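Local coordinates for endo-beta-1,4-glucanase (Bacillus licheniformis, PDB 2JEN), which hydrolyses beta-1,4-glucan backbones as a family 12 glycoside hydrolase, acting on xyloglucan of the plant cell wall and probably also on cellulose, at residues 93-97 and 236-240; 152-156 and 229-233; 128-134 and 242-248; 122-126 and 159-163. The protein carries 1 engineered substitution. All coordinates share one frame; numbering follows the deposited sequence.

Interaction 1: 93-97 and 236-240. With GLC (alpha-D-glucopyranose), chain B.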
loop_
_atom_site.group_PDB
_atom_site.type_symbol
_atom_site.label_atom_id
_atom_site.label_comp_id
_atom_site.label_asym_id
_atom_site.label_seq_id
_atom_site.Cartn_x
_atom_site.Cartn_y
_atom_site.Cartn_z
ATOM N N VAL A 93 12.509 6.362 -22.544
ATOM C CA VAL A 93 12.972 5.687 -23.771
ATOM C C VAL A 93 12.514 6.506 -24.944
ATOM O O VAL A 93 11.323 6.772 -25.092
ATOM C CB VAL A 93 12.435 4.235 -23.865
ATOM C CG1 VAL A 93 12.769 3.569 -25.203
ATOM C CG2 VAL A 93 12.945 3.412 -22.701
ATOM N N SER A 94 13.424 6.778 -25.879
ATOM C CA SER A 94 13.119 7.102 -27.272
ATOM C C SER A 94 13.711 6.083 -28.200
ATOM O O SER A 94 14.891 5.797 -28.088
ATOM C CB SER A 94 13.685 8.487 -27.591
ATOM O OG SER A 94 13.176 8.897 -28.853
ATOM N N GLY A 95 12.916 5.534 -29.100
ATOM C CA GLY A 95 13.368 4.512 -30.008
ATOM C C GLY A 95 12.992 3.138 -29.575
ATOM O O GLY A 95 11.840 2.871 -29.209
ATOM N N TRP A 96 13.964 2.241 -29.652
ATOM C CA TRP A 96 13.779 0.824 -29.384
ATOM C C TRP A 96 14.131 0.457 -27.925
ATOM O O TRP A 96 15.025 1.040 -27.327
ATOM C CB TRP A 96 14.662 0.026 -30.370
ATOM C CG TRP A 96 14.838 -1.428 -30.123
ATOM C CD1 TRP A 96 14.156 -2.439 -30.703
ATOM C CD2 TRP A 96 15.841 -2.042 -29.292
ATOM N NE1 TRP A 96 14.617 -3.644 -30.264
ATOM C CE2 TRP A 96 15.655 -3.437 -29.388
ATOM C CE3 TRP A 96 16.834 -1.550 -28.440
ATOM C CZ2 TRP A 96 16.468 -4.345 -28.716
ATOM C CZ3 TRP A 96 17.605 -2.433 -27.730
ATOM C CH2 TRP A 96 17.426 -3.818 -27.872
ATOM N N HIS A 97 13.470 -0.551 -27.354
ATOM C CA HIS A 97 13.966 -1.161 -26.118
ATOM C C HIS A 97 13.425 -2.580 -25.994
ATOM O O HIS A 97 12.409 -2.826 -25.355
ATOM C CB HIS A 97 13.611 -0.361 -24.868
ATOM C CG HIS A 97 14.315 -0.879 -23.656
ATOM N ND1 HIS A 97 15.521 -0.360 -23.237
ATOM C CD2 HIS A 97 14.050 -1.940 -22.857
ATOM C CE1 HIS A 97 15.948 -1.075 -22.207
ATOM N NE2 HIS A 97 15.075 -2.042 -21.956
ATOM N N SER A 236 19.797 2.912 -32.277
ATOM C CA SER A 236 18.462 2.352 -32.123
ATOM C C SER A 236 17.617 3.062 -31.063
ATOM O O SER A 236 16.404 3.029 -31.138
ATOM C CB SER A 236 18.558 0.887 -31.743
ATOM O OG SER A 236 19.355 0.197 -32.667
ATOM N N SER A 237 18.271 3.672 -30.091
ATOM C CA SER A 237 17.606 4.178 -28.879
ATOM C C SER A 237 18.456 5.232 -28.234
ATOM O O SER A 237 19.680 5.089 -28.198
ATOM C CB SER A 237 17.448 2.957 -27.933
ATOM O OG SER A 237 16.859 3.265 -26.703
ATOM N N VAL A 238 17.813 6.250 -27.632
ATOM C CA VAL A 238 18.415 7.108 -26.627
ATOM C C VAL A 238 17.478 7.077 -25.439
ATOM O O VAL A 238 16.290 7.399 -25.563
ATOM C CB VAL A 238 18.632 8.546 -27.112
ATOM C CG1 VAL A 238 19.093 9.449 -25.994
ATOM C CG2 VAL A 238 19.623 8.559 -28.296
ATOM N N GLU A 239 18.030 6.660 -24.317
ATOM C CA GLU A 239 17.295 6.542 -23.062
ATOM C C GLU A 239 17.975 7.399 -22.015
ATOM O O GLU A 239 19.195 7.619 -22.096
ATOM C CB GLU A 239 17.260 5.082 -22.580
ATOM C CG GLU A 239 16.925 4.099 -23.661
ATOM C CD GLU A 239 16.755 2.668 -23.232
ATOM O OE1 GLU A 239 16.928 2.348 -22.042
ATOM O OE2 GLU A 239 16.453 1.846 -24.131
ATOM N N PHE A 240 17.243 7.861 -21.018
ATOM C CA PHE A 240 17.834 8.574 -19.891
ATOM C C PHE A 240 17.171 8.069 -18.633
ATOM O O PHE A 240 15.938 8.029 -18.548
ATOM C CB PHE A 240 17.621 10.078 -19.980
ATOM C CG PHE A 240 18.182 10.832 -18.802
ATOM C CD1 PHE A 240 17.377 11.183 -17.751
ATOM C CD2 PHE A 240 19.533 11.139 -18.734
ATOM C CE1 PHE A 240 17.909 11.834 -16.646
ATOM C CE2 PHE A 240 20.066 11.763 -17.644
ATOM C CZ PHE A 240 19.251 12.135 -16.601
HETATM C C1 GLC B . 19.808 -3.241 -19.454
HETATM C C2 GLC B . 18.401 -2.992 -19.961
HETATM C C3 GLC B . 17.525 -4.196 -19.721
HETATM C C4 GLC B . 18.200 -5.404 -20.368
HETATM C C5 GLC B . 19.613 -5.576 -19.784
HETATM C C6 GLC B . 20.329 -6.707 -20.537
HETATM O O2 GLC B . 17.807 -1.819 -19.403
HETATM O O3 GLC B . 16.197 -3.909 -20.193
HETATM O O4 GLC B . 17.497 -6.587 -20.125
HETATM O O5 GLC B . 20.358 -4.409 -20.068
HETATM O O6 GLC B . 20.493 -7.838 -19.711
#

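Interaction 2: 152-156 and 229-233. Engineered in segment 152-156: Ala-155 (natural residue Glu).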
loop_
_atom_site.group_PDB
_atom_site.type_symbol
_atom_site.label_atom_id
_atom_site.label_comp_id
_atom_site.label_asym_id
_atom_site.label_seq_id
_atom_site.Cartn_x
_atom_site.Cartn_y
_atom_site.Cartn_z
ATOM N N PRO A 152 21.597 -5.920 -28.844
ATOM C CA PRO A 152 22.456 -4.841 -29.331
ATOM C C PRO A 152 23.890 -5.281 -29.549
ATOM O O PRO A 152 24.348 -6.277 -28.967
ATOM C CB PRO A 152 22.387 -3.804 -28.212
ATOM C CG PRO A 152 21.104 -4.068 -27.544
ATOM C CD PRO A 152 20.947 -5.555 -27.573
ATOM N N THR A 153 24.590 -4.488 -30.344
ATOM C CA THR A 153 26.021 -4.675 -30.516
ATOM C C THR A 153 26.863 -3.783 -29.601
ATOM O O THR A 153 28.009 -4.116 -29.257
ATOM C CB THR A 153 26.441 -4.420 -31.985
ATOM O OG1 THR A 153 26.020 -3.115 -32.358
ATOM C CG2 THR A 153 25.807 -5.441 -32.903
ATOM N N ASP A 154 26.325 -2.638 -29.208
ATOM C CA ASP A 154 27.035 -1.664 -28.421
ATOM C C ASP A 154 26.053 -0.844 -27.595
ATOM O O ASP A 154 24.919 -0.607 -28.007
ATOM C CB ASP A 154 27.776 -0.652 -29.316
ATOM C CG ASP A 154 28.705 -1.293 -30.333
ATOM O OD1 ASP A 154 28.228 -1.678 -31.412
ATOM O OD2 ASP A 154 29.919 -1.417 -30.043
ATOM N N ALA A 155 26.543 -0.421 -26.445
ATOM C CA ALA A 155 25.904 0.534 -25.574
ATOM C C ALA A 155 26.855 1.681 -25.311
ATOM O O ALA A 155 28.044 1.446 -25.031
ATOM C CB ALA A 155 25.504 -0.095 -24.253
ATOM N N ILE A 156 26.329 2.913 -25.337
ATOM C CA ILE A 156 27.052 4.083 -24.896
ATOM C C ILE A 156 26.301 4.675 -23.709
ATOM O O ILE A 156 25.094 4.870 -23.804
ATOM C CB ILE A 156 27.175 5.109 -26.015
ATOM C CG1 ILE A 156 27.905 4.518 -27.207
ATOM C CG2 ILE A 156 27.817 6.394 -25.501
ATOM C CD1 ILE A 156 27.805 5.458 -28.465
ATOM N N LEU A 229 34.236 1.837 -33.072
ATOM C CA LEU A 229 32.849 1.776 -33.495
ATOM C C LEU A 229 32.786 2.021 -34.991
ATOM O O LEU A 229 33.317 3.035 -35.468
ATOM C CB LEU A 229 32.068 2.836 -32.722
ATOM C CG LEU A 229 30.549 2.867 -32.869
ATOM C CD1 LEU A 229 29.915 1.566 -32.368
ATOM C CD2 LEU A 229 30.044 4.060 -32.096
ATOM N N SER A 230 32.136 1.113 -35.711
ATOM C CA SER A 230 31.918 1.264 -37.131
ATOM C C SER A 230 30.750 2.175 -37.453
ATOM O O SER A 230 29.685 2.046 -36.867
ATOM C CB SER A 230 31.673 -0.101 -37.752
ATOM O OG SER A 230 31.299 0.050 -39.124
ATOM N N LYS A 231 30.895 3.065 -38.436
ATOM C CA LYS A 231 29.754 3.918 -38.805
ATOM C C LYS A 231 28.696 3.211 -39.655
ATOM O O LYS A 231 27.660 3.818 -39.971
ATOM C CB LYS A 231 30.194 5.257 -39.380
ATOM C CG LYS A 231 30.989 6.117 -38.377
ATOM C CD LYS A 231 31.181 7.548 -38.832
ATOM C CE LYS A 231 32.132 8.332 -37.972
ATOM N NZ LYS A 231 32.304 9.730 -38.453
ATOM N N THR A 232 28.881 1.922 -39.925
ATOM C CA THR A 232 27.816 1.116 -40.504
ATOM C C THR A 232 26.686 0.829 -39.471
ATOM O O THR A 232 25.600 0.386 -39.832
ATOM C CB THR A 232 28.285 -0.241 -41.034
ATOM O OG1 THR A 232 28.887 -1.015 -39.993
ATOM C CG2 THR A 232 29.293 -0.043 -42.156
ATOM N N LYS A 233 26.985 1.005 -38.194
ATOM C CA LYS A 233 25.982 0.676 -37.193
ATOM C C LYS A 233 24.907 1.752 -37.090
ATOM O O LYS A 233 25.082 2.913 -37.471
ATOM C CB LYS A 233 26.641 0.367 -35.858
ATOM C CG LYS A 233 27.373 -0.951 -35.911
ATOM C CD LYS A 233 28.232 -1.119 -34.715
ATOM C CE LYS A 233 28.791 -2.515 -34.628
ATOM N NZ LYS A 233 29.638 -2.676 -33.406
HETATM O O HOH W 1 31.994 -1.475 -31.831
#

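Interaction 3: 128-134 and 242-248. With GLC (alpha-D-glucopyranose), chain C; XYS (alpha-D-xylopyranose), chain D; GLC (alpha-D-glucopyranose), chain E.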
loop_
_atom_site.group_PDB
_atom_site.type_symbol
_atom_site.label_atom_id
_atom_site.label_comp_id
_atom_site.label_asym_id
_atom_site.label_seq_id
_atom_site.Cartn_x
_atom_site.Cartn_y
_atom_site.Cartn_z
ATOM N N ALA A 128 18.064 11.505 -2.981
ATOM C CA ALA A 128 18.166 10.076 -2.727
ATOM C C ALA A 128 19.319 9.777 -1.806
ATOM O O ALA A 128 20.223 10.626 -1.618
ATOM C CB ALA A 128 18.351 9.315 -4.045
ATOM N N ASN A 129 19.296 8.587 -1.216
ATOM C CA ASN A 129 20.463 8.046 -0.562
ATOM C C ASN A 129 20.978 6.821 -1.290
ATOM O O ASN A 129 20.491 6.513 -2.383
ATOM C CB ASN A 129 20.195 7.808 0.921
ATOM C CG ASN A 129 19.121 6.793 1.175
ATOM O OD1 ASN A 129 18.849 5.918 0.351
ATOM N ND2 ASN A 129 18.472 6.914 2.330
ATOM N N GLY A 130 21.976 6.133 -0.764
ATOM C CA GLY A 130 22.489 4.951 -1.397
ATOM C C GLY A 130 23.379 5.213 -2.606
ATOM O O GLY A 130 24.178 6.154 -2.620
ATOM N N THR A 131 23.261 4.346 -3.598
ATOM C CA THR A 131 24.188 4.209 -4.699
ATOM C C THR A 131 23.387 4.180 -5.987
ATOM O O THR A 131 22.531 3.273 -6.159
ATOM C CB THR A 131 25.013 2.924 -4.549
ATOM O OG1 THR A 131 25.758 3.006 -3.318
ATOM C CG2 THR A 131 25.992 2.768 -5.736
ATOM N N TYR A 132 23.662 5.121 -6.881
ATOM C CA TYR A 132 22.858 5.312 -8.091
ATOM C C TYR A 132 23.642 6.182 -9.040
ATOM O O TYR A 132 24.642 6.790 -8.671
ATOM C CB TYR A 132 21.498 5.942 -7.753
ATOM C CG TYR A 132 21.593 7.270 -7.052
ATOM C CD1 TYR A 132 21.720 8.451 -7.763
ATOM C CD2 TYR A 132 21.620 7.350 -5.660
ATOM C CE1 TYR A 132 21.851 9.663 -7.113
ATOM C CE2 TYR A 132 21.743 8.546 -5.012
ATOM C CZ TYR A 132 21.870 9.694 -5.725
ATOM O OH TYR A 132 21.978 10.921 -5.091
ATOM N N ASN A 133 23.130 6.307 -10.251
ATOM C CA ASN A 133 23.600 7.308 -11.217
ATOM C C ASN A 133 22.418 7.960 -11.919
ATOM O O ASN A 133 21.250 7.607 -11.656
ATOM C CB ASN A 133 24.580 6.655 -12.211
ATOM C CG ASN A 133 23.979 5.594 -13.066
ATOM O OD1 ASN A 133 22.807 5.697 -13.450
ATOM N ND2 ASN A 133 24.780 4.583 -13.426
ATOM N N ALA A 134 22.710 8.969 -12.742
ATOM C CA ALA A 134 21.775 9.472 -13.722
ATOM C C ALA A 134 22.527 9.419 -15.039
ATOM O O ALA A 134 23.621 10.018 -15.149
ATOM C CB ALA A 134 21.308 10.881 -13.412
ATOM N N THR A 242 17.962 6.459 -14.216
ATOM C CA THR A 242 18.820 6.279 -13.055
ATOM C C THR A 242 19.049 4.803 -12.843
ATOM O O THR A 242 18.130 4.089 -12.483
ATOM C CB THR A 242 18.221 6.913 -11.798
ATOM O OG1 THR A 242 16.935 6.327 -11.559
ATOM C CG2 THR A 242 18.034 8.422 -11.895
ATOM N N GLU A 243 20.279 4.317 -12.990
ATOM C CA GLU A 243 20.578 2.957 -12.526
ATOM C C GLU A 243 20.657 3.022 -11.031
ATOM O O GLU A 243 21.361 3.869 -10.469
ATOM C CB GLU A 243 21.901 2.427 -13.062
ATOM C CG GLU A 243 21.945 2.233 -14.573
ATOM C CD GLU A 243 23.214 1.572 -15.050
ATOM O OE1 GLU A 243 24.289 2.145 -14.880
ATOM O OE2 GLU A 243 23.134 0.457 -15.598
ATOM N N VAL A 244 19.900 2.157 -10.347
ATOM C CA VAL A 244 19.893 2.129 -8.903
ATOM C C VAL A 244 20.473 0.801 -8.441
ATOM O O VAL A 244 20.043 -0.272 -8.884
ATOM C CB VAL A 244 18.493 2.304 -8.302
ATOM C CG1 VAL A 244 18.617 2.286 -6.752
ATOM C CG2 VAL A 244 17.832 3.601 -8.819
ATOM N N PHE A 245 21.508 0.887 -7.592
ATOM C CA PHE A 245 22.160 -0.232 -6.984
ATOM C C PHE A 245 21.558 -0.499 -5.605
ATOM O O PHE A 245 21.327 -1.644 -5.203
ATOM C CB PHE A 245 23.653 0.034 -6.892
ATOM C CG PHE A 245 24.313 0.274 -8.212
ATOM C CD1 PHE A 245 24.275 1.540 -8.798
ATOM C CD2 PHE A 245 24.949 -0.745 -8.883
ATOM C CE1 PHE A 245 24.877 1.769 -10.040
ATOM C CE2 PHE A 245 25.592 -0.495 -10.120
ATOM C CZ PHE A 245 25.547 0.759 -10.680
ATOM N N GLY A 246 21.285 0.570 -4.875
ATOM C CA GLY A 246 20.595 0.462 -3.596
ATOM C C GLY A 246 20.197 1.814 -3.082
ATOM O O GLY A 246 20.783 2.827 -3.487
ATOM N N GLY A 247 19.236 1.845 -2.176
ATOM C CA GLY A 247 18.788 3.080 -1.561
ATOM C C GLY A 247 17.405 3.514 -2.007
ATOM O O GLY A 247 16.736 2.832 -2.804
ATOM N N THR A 248 16.999 4.674 -1.502
ATOM C CA THR A 248 15.679 5.188 -1.735
ATOM C C THR A 248 15.764 6.643 -2.139
ATOM O O THR A 248 16.622 7.385 -1.663
ATOM C CB THR A 248 14.838 5.154 -0.428
ATOM O OG1 THR A 248 15.009 3.914 0.259
ATOM C CG2 THR A 248 13.387 5.375 -0.713
HETATM C C1 GLC C . 28.019 -1.763 -13.689
HETATM C C2 GLC C . 27.770 -0.411 -14.315
HETATM C C3 GLC C . 26.423 -0.348 -14.993
HETATM C C4 GLC C . 26.170 -1.556 -15.898
HETATM C C5 GLC C . 26.539 -2.840 -15.137
HETATM C C6 GLC C . 26.427 -4.055 -16.053
HETATM O O2 GLC C . 27.802 0.574 -13.304
HETATM O O3 GLC C . 26.367 0.822 -15.767
HETATM O O4 GLC C . 24.814 -1.553 -16.343
HETATM O O5 GLC C . 27.876 -2.760 -14.698
HETATM O O6 GLC C . 26.446 -5.241 -15.256
HETATM C C1 XYS D . 30.173 -0.129 -8.782
HETATM C C2 XYS D . 31.015 -0.021 -7.536
HETATM C C3 XYS D . 30.223 -0.484 -6.333
HETATM C C4 XYS D . 28.924 0.298 -6.266
HETATM C C5 XYS D . 28.208 0.135 -7.594
HETATM O O2 XYS D . 32.214 -0.793 -7.679
HETATM O O3 XYS D . 30.976 -0.326 -5.138
HETATM O O4 XYS D . 28.108 -0.275 -5.255
HETATM O O5 XYS D . 28.997 0.614 -8.681
HETATM C C1 GLC E . 24.403 -0.630 -19.260
HETATM C C2 GLC E . 24.234 -2.118 -19.557
HETATM C C3 GLC E . 22.877 -2.333 -20.173
HETATM C C4 GLC E . 21.815 -1.904 -19.166
HETATM C C5 GLC E . 22.089 -0.419 -18.892
HETATM C C6 GLC E . 21.023 0.275 -18.035
HETATM O O1 GLC E . 25.665 -0.314 -18.742
HETATM O O2 GLC E . 25.147 -2.663 -20.483
HETATM O O3 GLC E . 22.869 -3.700 -20.585
HETATM O O4 GLC E . 20.525 -2.019 -19.724
HETATM O O5 GLC E . 23.385 -0.290 -18.324
HETATM O O6 GLC E . 20.814 -0.396 -16.811
HETATM O O HOH W 2 19.261 5.068 -4.387
#

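Interaction 4: 122-126 and 159-163. With GLC (alpha-D-glucopyranose), chain C.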
loop_
_atom_site.group_PDB
_atom_site.type_symbol
_atom_site.label_atom_id
_atom_site.label_comp_id
_atom_site.label_asym_id
_atom_site.label_seq_id
_atom_site.Cartn_x
_atom_site.Cartn_y
_atom_site.Cartn_z
ATOM N N VAL A 122 18.331 17.662 -21.194
ATOM C CA VAL A 122 17.688 17.227 -19.949
ATOM C C VAL A 122 18.039 18.188 -18.836
ATOM O O VAL A 122 19.151 18.730 -18.763
ATOM C CB VAL A 122 18.057 15.742 -19.595
ATOM C CG1 VAL A 122 19.546 15.608 -19.179
ATOM C CG2 VAL A 122 17.138 15.165 -18.516
ATOM N N SER A 123 17.065 18.420 -17.976
ATOM C CA SER A 123 17.273 19.078 -16.708
ATOM C C SER A 123 16.515 18.260 -15.672
ATOM O O SER A 123 15.362 17.894 -15.899
ATOM C CB SER A 123 16.723 20.498 -16.697
ATOM O OG SER A 123 17.372 21.325 -17.660
ATOM N N TYR A 124 17.175 17.979 -14.563
ATOM C CA TYR A 124 16.617 17.095 -13.557
ATOM C C TYR A 124 17.164 17.412 -12.170
ATOM O O TYR A 124 18.143 18.166 -12.003
ATOM C CB TYR A 124 16.905 15.611 -13.945
ATOM C CG TYR A 124 18.345 15.236 -13.690
ATOM C CD1 TYR A 124 19.313 15.529 -14.646
ATOM C CD2 TYR A 124 18.763 14.672 -12.513
ATOM C CE1 TYR A 124 20.657 15.291 -14.386
ATOM C CE2 TYR A 124 20.085 14.394 -12.267
ATOM C CZ TYR A 124 21.028 14.737 -13.219
ATOM O OH TYR A 124 22.349 14.514 -12.923
ATOM N N SER A 125 16.532 16.835 -11.160
ATOM C CA SER A 125 17.071 16.832 -9.823
ATOM C C SER A 125 16.748 15.544 -9.117
ATOM O O SER A 125 15.678 14.995 -9.273
ATOM C CB SER A 125 16.580 18.021 -9.021
ATOM O OG SER A 125 15.169 17.993 -8.829
ATOM N N ILE A 126 17.720 15.054 -8.364
ATOM C CA ILE A 126 17.588 13.848 -7.556
ATOM C C ILE A 126 17.708 14.186 -6.071
ATOM O O ILE A 126 18.536 14.996 -5.672
ATOM C CB ILE A 126 18.680 12.777 -7.903
ATOM C CG1 ILE A 126 18.520 12.302 -9.336
ATOM C CG2 ILE A 126 18.673 11.602 -6.920
ATOM C CD1 ILE A 126 19.660 11.446 -9.820
ATOM N N TRP A 159 26.994 9.506 -18.142
ATOM C CA TRP A 159 26.576 9.706 -16.765
ATOM C C TRP A 159 26.701 11.177 -16.367
ATOM O O TRP A 159 27.802 11.745 -16.349
ATOM C CB TRP A 159 27.384 8.882 -15.758
ATOM C CG TRP A 159 27.390 7.393 -15.921
ATOM C CD1 TRP A 159 27.236 6.650 -17.061
ATOM C CD2 TRP A 159 27.672 6.470 -14.874
ATOM N NE1 TRP A 159 27.361 5.308 -16.765
ATOM C CE2 TRP A 159 27.641 5.180 -15.429
ATOM C CE3 TRP A 159 27.944 6.612 -13.526
ATOM C CZ2 TRP A 159 27.875 4.032 -14.671
ATOM C CZ3 TRP A 159 28.168 5.454 -12.765
ATOM C CH2 TRP A 159 28.145 4.190 -13.365
ATOM N N LEU A 160 25.568 11.790 -16.049
ATOM C CA LEU A 160 25.514 13.146 -15.530
ATOM C C LEU A 160 25.607 13.179 -14.023
ATOM O O LEU A 160 25.909 14.222 -13.448
ATOM C CB LEU A 160 24.248 13.831 -16.002
ATOM C CG LEU A 160 24.049 13.964 -17.500
ATOM C CD1 LEU A 160 22.778 14.757 -17.833
ATOM C CD2 LEU A 160 25.275 14.539 -18.241
ATOM N N ASN A 161 25.338 12.040 -13.377
ATOM C CA ASN A 161 25.470 11.916 -11.941
ATOM C C ASN A 161 26.078 10.567 -11.656
ATOM O O ASN A 161 25.641 9.562 -12.216
ATOM C CB ASN A 161 24.087 12.015 -11.260
ATOM C CG ASN A 161 24.144 11.872 -9.734
ATOM O OD1 ASN A 161 24.532 10.820 -9.227
ATOM N ND2 ASN A 161 23.757 12.928 -9.014
ATOM N N ASN A 162 27.088 10.535 -10.774
ATOM C CA ASN A 162 27.598 9.297 -10.200
ATOM C C ASN A 162 27.553 9.469 -8.701
ATOM O O ASN A 162 28.238 10.368 -8.162
ATOM C CB ASN A 162 29.053 9.010 -10.654
ATOM C CG ASN A 162 29.572 7.715 -10.154
ATOM O OD1 ASN A 162 28.832 6.936 -9.539
ATOM N ND2 ASN A 162 30.883 7.481 -10.333
ATOM N N THR A 163 26.757 8.656 -8.000
ATOM C CA THR A 163 26.694 8.697 -6.558
ATOM C C THR A 163 27.072 7.341 -6.003
ATOM O O THR A 163 26.273 6.407 -5.939
ATOM C CB THR A 163 25.313 9.164 -6.073
ATOM O OG1 THR A 163 25.079 10.495 -6.574
ATOM C CG2 THR A 163 25.254 9.185 -4.536
HETATM C C1 GLC C . 28.019 -1.763 -13.689
HETATM C C2 GLC C . 27.770 -0.411 -14.315
HETATM C C3 GLC C . 26.423 -0.348 -14.993
HETATM C C4 GLC C . 26.170 -1.556 -15.898
HETATM C C5 GLC C . 26.539 -2.840 -15.137
HETATM C C6 GLC C . 26.427 -4.055 -16.053
HETATM O O2 GLC C . 27.802 0.574 -13.304
HETATM O O3 GLC C . 26.367 0.822 -15.767
HETATM O O4 GLC C . 24.814 -1.553 -16.343
HETATM O O5 GLC C . 27.876 -2.760 -14.698
HETATM O O6 GLC C . 26.446 -5.241 -15.256
HETATM O O HOH W 3 22.770 15.445 -10.240
#

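Interaction 1: 93-97 and 236-240
In the cleft-bearing sheet of this family 12 beta sandwich, antiparallel strands 93-95 and 236-240 lead into a histidine-carboxylate hydrogen bond between His-97 and Glu-239. ND1 of His-97 donates to OE2 of Glu-239 at 2.6 Å, nearly straight at 166°; the acceptor lies in the ring plane and is met on its syn side. At the other ring nitrogen, NE2 donates to O3 of the bound glucose (chain B) at 2.8 Å, so the imidazole bridges carboxylate and sugar. The extended Glu-239 chain runs alongside Val-93, whose CG2 is 3.9 Å from CD. OG of Ser-237, in the conformer described, lies 3.0 Å from both Trp-96 O and Glu-239 OE2, and its single proton can serve either. Replacing His-97 with an alanine would probably leave Glu-239 OE2 without its ring donor and the sugar O3 without this hold. The hydrogen-bonded pair Ser-94 and Val-238 exchanges backbone bonds, while a side chain on Gly-95 would collide with Ser-236 O. Strand 46-49 flanks 91-95, with Phe-49 edge-to-face to His-97; strand 131-141 pairs with 234-244 on its other side, where Ser-236 and Ser-237 form a classic bulge opposite Trp-139.

Interaction 2: 152-156 and 229-233
In the conformer described, Lys-233 reaches Asp-154 with an extended chain, and its NZ closes a salt bridge of 2.6 Å to OD1 on the syn lone pair. The same OD1 accepts from OG1 of Thr-153 at 2.8 Å, which arrives on the anti side and 28° out of the carboxylate plane. Set between its backbone N and carbonyl carbon (chi1 56°), OG1 of Thr-153 is turned toward that oxygen and lies 3.6 Å from CE of Lys-233. The remaining oxygen, OD2, accepts from a water at 2.7 Å that also bonds weakly to NZ, and from Asn-198 ND2. These partners fix the rotation of the carboxylate. A methyl of Leu-229, CD1, rests 3.7 Å from CG of Asp-154, so the charged pair has an apolar neighbour; Ile-156 CD1 meets the other methyl only loosely. Further out, a type I turn from Ser-230 to Lys-233 probably helps direct the lysine; within it Ser-230 OG and Thr-232 OG1 are hydrogen-bonded at 2.8 Å. Lys-231 ties this turn to helix 215-225 through Asp-224. The contact joins the loop following that helix to the start of strand 154-163, which bulges at Thr-153 and Asp-154 against strand 131-141 and pairs with strand 195-204.

Interaction 3: 128-134 and 242-248
OE1 of Glu-243 is gripped by two donors. ND2 of Asn-133 meets Glu-243 OE1 at 2.9 Å, in the amide plane and on the anti lone pair; O3 of GLC (chain C) donates to Glu-243 OE1 at 2.6 Å. OE2 of Glu-243 takes O6 of GLC (chain E) at 2.8 Å and lies close to O4 of the chain C sugar. Asn-133 works as a fork: its OD1 also accepts from the backbone N of Glu-243 at 2.9 Å, with that donor well above the carbonyl plane. With CG lodged between N and the carbonyl carbon (chi1 64°), the amide is turned toward Glu-243, its plane 23° from that of the carboxylate. It therefore positions Glu-243 against the sugar. A second gripped atom is Thr-131 O, which accepts from Phe-245 N at 3.0 Å and from Gly-246 N at 3.2 Å, the mark of a classic bulge. At this corner Phe-245 offers one ring face to the xylose, whose C5 stands 3.6 Å above the plane toward the rim, consistent with a CH-pi contact. Beyond it Gly-130 and Gly-247 face each other so closely that side chains would clash, and Asn-129 OD1 receives Thr-248 N at 2.9 Å. Glu-243, held by Asn-133, and the Phe-245 ring form part of the sugar-binding cleft of a family 12 enzyme, binding backbone glucose through the carboxylate and packing against a xylose.

Interaction 4: 122-126 and 159-163
Val-122 and Leu-160 meet tip to tip, CG1 of the valine 3.6 Å from CD1 of the leucine, in the close-packed part of a contact between facing sheets whose backbones stay well apart. The same CD1 lies 4.1 Å from CE1 of Tyr-124, whose ring crosses the leucine obliquely, and Phe-240 of strand 234-244 joins this apolar cluster. CG of Tyr-124 lies between its backbone N and carbonyl carbon (chi1 75°), which brings the ring to Leu-160 and sets OH of Tyr-124 3.5 Å from CB of Asn-161. Toward Ile-126 the fit is looser and wetter: its CD1 and Asn-161 ND2 are 4.4 Å apart, both residues partly exposed. A water spans the gap, 2.9 Å from Tyr-124 OH and accepting from Asn-161 ND2 at 3.0 Å. The bond from Thr-163 OG1 to Asn-161 OD1, 2.7 Å in the carbonyl plane, probably limits rotation of the amide. A classic bulge opposite Ala-134 lets two successive residues, Leu-160 and Asn-161, both point to strand 118-128, whereas Trp-159 turns the other way and meets the chain C glucose O2 at its ring edge. A phenylalanine in place of Tyr-124 would probably leave the water without its phenolic partner and Thr-208 O without its weak bond. No direct hydrogen bond crosses between the two segments: dispersion holds the buried end, and a solvent bridge completes the polar one.

All four contacts belong to one beta sandwich. Interactions 1 and 3 share strand 234-244, and interactions 2 and 4 share strand 154-163; strand 131-141 pairs with both. Interaction 4 packs the two sheets face to face, while in interaction 3 both segments pass from one sheet to the other. Their centres lie about 11 Å apart, and Phe-240 packs against residues of both, linking them to interaction 1. Interaction 2 stands apart, its centre about 27 Å from that of interaction 3, though Pro-152 touches Trp-96. Along the chain, interactions 2 and 4 nest inside interaction 1 and cross each other, while interaction 3 crosses interactions 1 and 4. Segments far apart in sequence thus build the sugar cleft on one sheet.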